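Local coordinates for putative cell adhesion protein (Parabacteroides distasonis, PDB 3LIU), which is a putative fimbrillin of the FimA/Mfa1 family, probably serving as a pilus subunit in cell adhesion, at residues Y332-D344 with I379-P391. Sequence-based numbering, arbitrary orientation.
Sequences YYAIPVGEEVTID and ISTNVSASVKVEP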
loop_
_atom_site.group_PDB
_atom_site.type_symbol
_atom_site.label_atom_id
_atom_site.label_comp_id
_atom_site.label_asym_id
_atom_site.label_seq_id
_atom_site.Cartn_x
_atom_site.Cartn_y
_atom_site.Cartn_z
ATOM N N TYR A 332 5.380 24.789 3.431
ATOM C CA TYR A 332 4.784 23.522 3.026
ATOM C C TYR A 332 4.218 23.536 1.606
ATOM O O TYR A 332 3.642 24.540 1.121
ATOM C CB TYR A 332 3.639 23.116 3.960
ATOM C CG TYR A 332 4.020 22.836 5.361
ATOM C CD1 TYR A 332 4.412 21.567 5.750
ATOM C CD2 TYR A 332 3.979 23.845 6.335
ATOM C CE1 TYR A 332 4.753 21.306 7.053
ATOM C CE2 TYR A 332 4.354 23.589 7.647
ATOM C CZ TYR A 332 4.733 22.310 8.006
ATOM O OH TYR A 332 5.126 22.027 9.313
ATOM N N TYR A 333 4.337 22.373 0.979
ATOM C CA TYR A 333 3.816 22.093 -0.353
ATOM C C TYR A 333 3.180 20.687 -0.328
ATOM O O TYR A 333 3.869 19.673 -0.023
ATOM C CB TYR A 333 4.940 22.129 -1.377
ATOM C CG TYR A 333 5.739 23.415 -1.399
ATOM C CD1 TYR A 333 6.799 23.599 -0.535
ATOM C CD2 TYR A 333 5.429 24.448 -2.296
ATOM C CE1 TYR A 333 7.567 24.770 -0.549
ATOM C CE2 TYR A 333 6.160 25.624 -2.317
ATOM C CZ TYR A 333 7.260 25.764 -1.439
ATOM O OH TYR A 333 8.011 26.904 -1.439
ATOM N N ALA A 334 1.874 20.632 -0.588
ATOM C CA ALA A 334 1.108 19.393 -0.542
ATOM C C ALA A 334 0.665 18.932 -1.923
ATOM O O ALA A 334 0.223 19.759 -2.721
ATOM C CB ALA A 334 -0.122 19.585 0.366
ATOM N N ILE A 335 0.697 17.622 -2.138
ATOM C CA ILE A 335 0.414 16.950 -3.407
ATOM C C ILE A 335 -0.552 15.804 -3.203
ATOM O O ILE A 335 -0.247 14.874 -2.462
ATOM C CB ILE A 335 1.756 16.308 -3.930
ATOM C CG1 ILE A 335 2.716 17.414 -4.338
ATOM C CG2 ILE A 335 1.579 15.334 -5.056
ATOM C CD1 ILE A 335 2.047 18.566 -4.987
ATOM N N PRO A 336 -1.694 15.814 -3.900
ATOM C CA PRO A 336 -2.516 14.615 -3.884
ATOM C C PRO A 336 -1.920 13.525 -4.764
ATOM O O PRO A 336 -1.840 13.694 -5.980
ATOM C CB PRO A 336 -3.873 15.095 -4.407
ATOM C CG PRO A 336 -3.634 16.465 -4.967
ATOM C CD PRO A 336 -2.208 16.833 -4.824
ATOM N N VAL A 337 -1.544 12.402 -4.150
ATOM C CA VAL A 337 -0.781 11.347 -4.839
ATOM C C VAL A 337 -1.657 10.616 -5.861
ATOM O O VAL A 337 -2.617 9.912 -5.538
ATOM C CB VAL A 337 -0.123 10.376 -3.844
ATOM C CG1 VAL A 337 0.714 9.271 -4.581
ATOM C CG2 VAL A 337 0.809 11.152 -2.906
ATOM N N GLY A 338 -1.295 10.775 -7.119
ATOM C CA GLY A 338 -1.919 10.016 -8.182
ATOM C C GLY A 338 -3.126 10.660 -8.829
ATOM O O GLY A 338 -3.853 10.011 -9.574
ATOM N N GLU A 339 -3.345 11.929 -8.545
ATOM C CA GLU A 339 -4.345 12.711 -9.249
ATOM C C GLU A 339 -4.129 12.678 -10.778
ATOM O O GLU A 339 -5.074 12.597 -11.578
ATOM C CB GLU A 339 -4.268 14.128 -8.714
ATOM C CG GLU A 339 -5.112 15.135 -9.490
ATOM C CD GLU A 339 -5.066 16.520 -8.857
ATOM O OE1 GLU A 339 -3.956 17.018 -8.554
ATOM O OE2 GLU A 339 -6.144 17.087 -8.645
ATOM N N GLU A 340 -2.861 12.754 -11.155
ATOM C CA GLU A 340 -2.377 12.519 -12.515
ATOM C C GLU A 340 -1.038 11.750 -12.390
ATOM O O GLU A 340 -0.135 12.143 -11.602
ATOM C CB GLU A 340 -2.200 13.860 -13.252
ATOM C CG GLU A 340 -1.741 13.748 -14.724
ATOM C CD GLU A 340 -2.838 13.242 -15.664
ATOM O OE1 GLU A 340 -4.010 13.322 -15.290
ATOM O OE2 GLU A 340 -2.531 12.782 -16.781
ATOM N N VAL A 341 -0.919 10.667 -13.142
ATOM C CA VAL A 341 0.285 9.850 -13.157
ATOM C C VAL A 341 0.771 9.606 -14.597
ATOM O O VAL A 341 -0.009 9.651 -15.565
ATOM C CB VAL A 341 0.086 8.509 -12.430
ATOM C CG1 VAL A 341 -0.383 8.782 -10.988
ATOM C CG2 VAL A 341 -0.936 7.575 -13.184
ATOM N N THR A 342 2.074 9.384 -14.705
ATOM C CA THR A 342 2.732 8.816 -15.862
ATOM C C THR A 342 2.909 7.360 -15.536
ATOM O O THR A 342 3.395 7.016 -14.453
ATOM C CB THR A 342 4.087 9.554 -16.112
ATOM O OG1 THR A 342 3.783 10.852 -16.602
ATOM C CG2 THR A 342 4.990 8.861 -17.179
ATOM N N ILE A 343 2.440 6.504 -16.428
ATOM C CA ILE A 343 2.423 5.048 -16.208
ATOM C C ILE A 343 2.880 4.399 -17.520
ATOM O O ILE A 343 2.856 5.057 -18.559
ATOM C CB ILE A 343 1.009 4.571 -15.679
ATOM C CG1 ILE A 343 1.073 3.156 -15.104
ATOM C CG2 ILE A 343 -0.072 4.665 -16.760
ATOM C CD1 ILE A 343 -0.086 2.810 -14.142
ATOM N N ASP A 344 3.370 3.160 -17.432
ATOM C CA ASP A 344 3.952 2.389 -18.549
ATOM C C ASP A 344 4.934 3.195 -19.354
ATOM O O ASP A 344 4.868 3.208 -20.575
ATOM C CB ASP A 344 2.874 1.847 -19.500
ATOM C CG ASP A 344 1.893 0.925 -18.804
ATOM O OD1 ASP A 344 2.301 0.188 -17.872
ATOM O OD2 ASP A 344 0.704 0.924 -19.194
ATOM N N ILE A 379 -2.325 31.813 -1.034
ATOM C CA ILE A 379 -2.373 32.498 -2.326
ATOM C C ILE A 379 -2.231 31.564 -3.517
ATOM O O ILE A 379 -3.065 31.595 -4.382
ATOM C CB ILE A 379 -1.349 33.669 -2.436
ATOM C CG1 ILE A 379 -1.459 34.593 -1.219
ATOM C CG2 ILE A 379 -1.609 34.470 -3.708
ATOM C CD1 ILE A 379 -0.139 35.222 -0.806
ATOM N N SER A 380 -1.196 30.728 -3.555
ATOM C CA SER A 380 -0.990 29.748 -4.642
ATOM C C SER A 380 -0.209 28.579 -4.093
ATOM O O SER A 380 0.642 28.758 -3.196
ATOM C CB SER A 380 -0.150 30.332 -5.777
ATOM O OG SER A 380 -0.359 31.718 -5.939
ATOM N N THR A 381 -0.461 27.397 -4.646
ATOM C CA THR A 381 0.241 26.186 -4.221
ATOM C C THR A 381 1.766 26.343 -4.439
ATOM O O THR A 381 2.563 25.917 -3.614
ATOM C CB THR A 381 -0.271 24.952 -5.000
ATOM O OG1 THR A 381 -0.028 25.154 -6.394
ATOM C CG2 THR A 381 -1.798 24.713 -4.788
ATOM N N ASN A 382 2.139 26.977 -5.542
ATOM C CA ASN A 382 3.557 27.206 -5.936
ATOM C C ASN A 382 4.394 25.935 -6.081
ATOM O O ASN A 382 5.632 25.950 -5.915
ATOM C CB ASN A 382 4.232 28.210 -4.990
ATOM C CG ASN A 382 3.775 29.624 -5.247
ATOM O OD1 ASN A 382 3.408 29.953 -6.367
ATOM N ND2 ASN A 382 3.801 30.463 -4.228
ATOM N N VAL A 383 3.720 24.852 -6.454
ATOM C CA VAL A 383 4.368 23.577 -6.678
ATOM C C VAL A 383 3.720 22.887 -7.866
ATOM O O VAL A 383 2.534 22.983 -8.080
ATOM C CB VAL A 383 4.353 22.679 -5.424
ATOM C CG1 VAL A 383 2.924 22.348 -4.965
ATOM C CG2 VAL A 383 5.187 21.411 -5.665
ATOM N N SER A 384 4.550 22.263 -8.679
ATOM C CA SER A 384 4.121 21.433 -9.791
ATOM C C SER A 384 4.701 20.034 -9.518
ATOM O O SER A 384 5.853 19.917 -9.037
ATOM C CB SER A 384 4.674 22.026 -11.083
ATOM O OG SER A 384 4.554 21.113 -12.133
ATOM N N ALA A 385 3.891 18.995 -9.720
ATOM C CA ALA A 385 4.309 17.636 -9.439
ATOM C C ALA A 385 4.180 16.727 -10.652
ATOM O O ALA A 385 3.231 16.809 -11.382
ATOM C CB ALA A 385 3.490 17.049 -8.279
ATOM N N SER A 386 5.168 15.866 -10.810
ATOM C CA SER A 386 5.215 14.812 -11.766
ATOM C C SER A 386 5.349 13.505 -10.972
ATOM O O SER A 386 6.335 13.317 -10.227
ATOM C CB SER A 386 6.463 15.011 -12.608
ATOM O OG SER A 386 6.662 13.932 -13.480
ATOM N N VAL A 387 4.373 12.615 -11.161
ATOM C CA VAL A 387 4.284 11.351 -10.451
ATOM C C VAL A 387 4.415 10.198 -11.456
ATOM O O VAL A 387 3.568 10.031 -12.329
ATOM C CB VAL A 387 2.969 11.291 -9.649
ATOM C CG1 VAL A 387 2.852 10.054 -8.791
ATOM C CG2 VAL A 387 2.839 12.569 -8.757
ATOM N N LYS A 388 5.495 9.419 -11.334
ATOM C CA LYS A 388 5.669 8.187 -12.094
ATOM C C LYS A 388 5.183 7.053 -11.270
ATOM O O LYS A 388 5.550 6.931 -10.091
ATOM C CB LYS A 388 7.120 7.887 -12.384
ATOM C CG LYS A 388 7.788 8.833 -13.323
ATOM C CD LYS A 388 9.219 8.359 -13.558
ATOM C CE LYS A 388 10.037 9.352 -14.387
ATOM N NZ LYS A 388 11.458 8.891 -14.438
ATOM N N VAL A 389 4.384 6.210 -11.899
ATOM C CA VAL A 389 3.952 4.969 -11.328
ATOM C C VAL A 389 4.596 3.806 -12.088
ATOM O O VAL A 389 4.528 3.747 -13.315
ATOM C CB VAL A 389 2.413 4.825 -11.377
ATOM C CG1 VAL A 389 2.011 3.433 -10.915
ATOM C CG2 VAL A 389 1.770 5.875 -10.491
ATOM N N GLU A 390 5.196 2.903 -11.314
ATOM C CA GLU A 390 5.896 1.711 -11.773
ATOM C C GLU A 390 5.316 0.522 -11.028
ATOM O O GLU A 390 5.143 0.610 -9.805
ATOM C CB GLU A 390 7.380 1.786 -11.369
ATOM C CG GLU A 390 8.052 3.162 -11.480
ATOM C CD GLU A 390 8.618 3.459 -12.859
ATOM O OE1 GLU A 390 8.533 2.593 -13.767
ATOM O OE2 GLU A 390 9.160 4.579 -13.031
ATOM N N PRO A 391 5.009 -0.597 -11.731
ATOM C CA PRO A 391 4.711 -1.816 -10.966
ATOM C C PRO A 391 5.896 -2.218 -10.100
ATOM O O PRO A 391 7.037 -1.950 -10.437
ATOM C CB PRO A 391 4.386 -2.884 -12.044
ATOM C CG PRO A 391 4.774 -2.307 -13.335
ATOM C CD PRO A 391 4.757 -0.788 -13.173
HETATM O O HOH W 1 2.138 25.381 -1.024
HETATM O O HOH W 2 1.982 13.142 -13.128
HETATM O O HOH W 3 4.191 1.660 -15.001
#
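The ring of Tyr-333 meets the start of strand 383-391 obliquely: its CD2 lies 3.8 Å from Val-383 CB, and CD2 and CE2 also approach the carbonyl oxygens of Thr-381 and Asn-382. With CG turned beside the backbone N (chi1 -55°), the ring reaches the loop that leads into the strand, and its hydroxyl is hydrogen-bonded to Gly-368 O. A leucine here would probably leave that carbonyl without its phenolic partner and open a gap beside Asn-382. Further along, Ile-335 CD1 rests between Val-383 CG1 and Ala-385 CB, 3.9 Å from the latter.

Past the type II turn from Pro-336 to Glu-339, backbone pairing is added to side-chain packing. Thr-342 N donates to Val-387 O (2.9 Å, 174°), and Thr-342 O accepts from Val-389 N, also at 2.9 Å, making a short parallel bridge. One water links Glu-340 O to Val-387 N before the bridge, and a second links Asp-344 N to Val-389 O after it. Val-389 CG2 packs 3.7 Å from Val-341 CG1, while its CG1 lies alongside Ile-343 CD1.

In this beta-rich fimbrillin fold the single bridge joins the hairpin of 340-343 and 347-350 to strand 383-391, whose antiparallel partner is strand 358-366; strand 326-336 pairs antiparallel with strand 308-319.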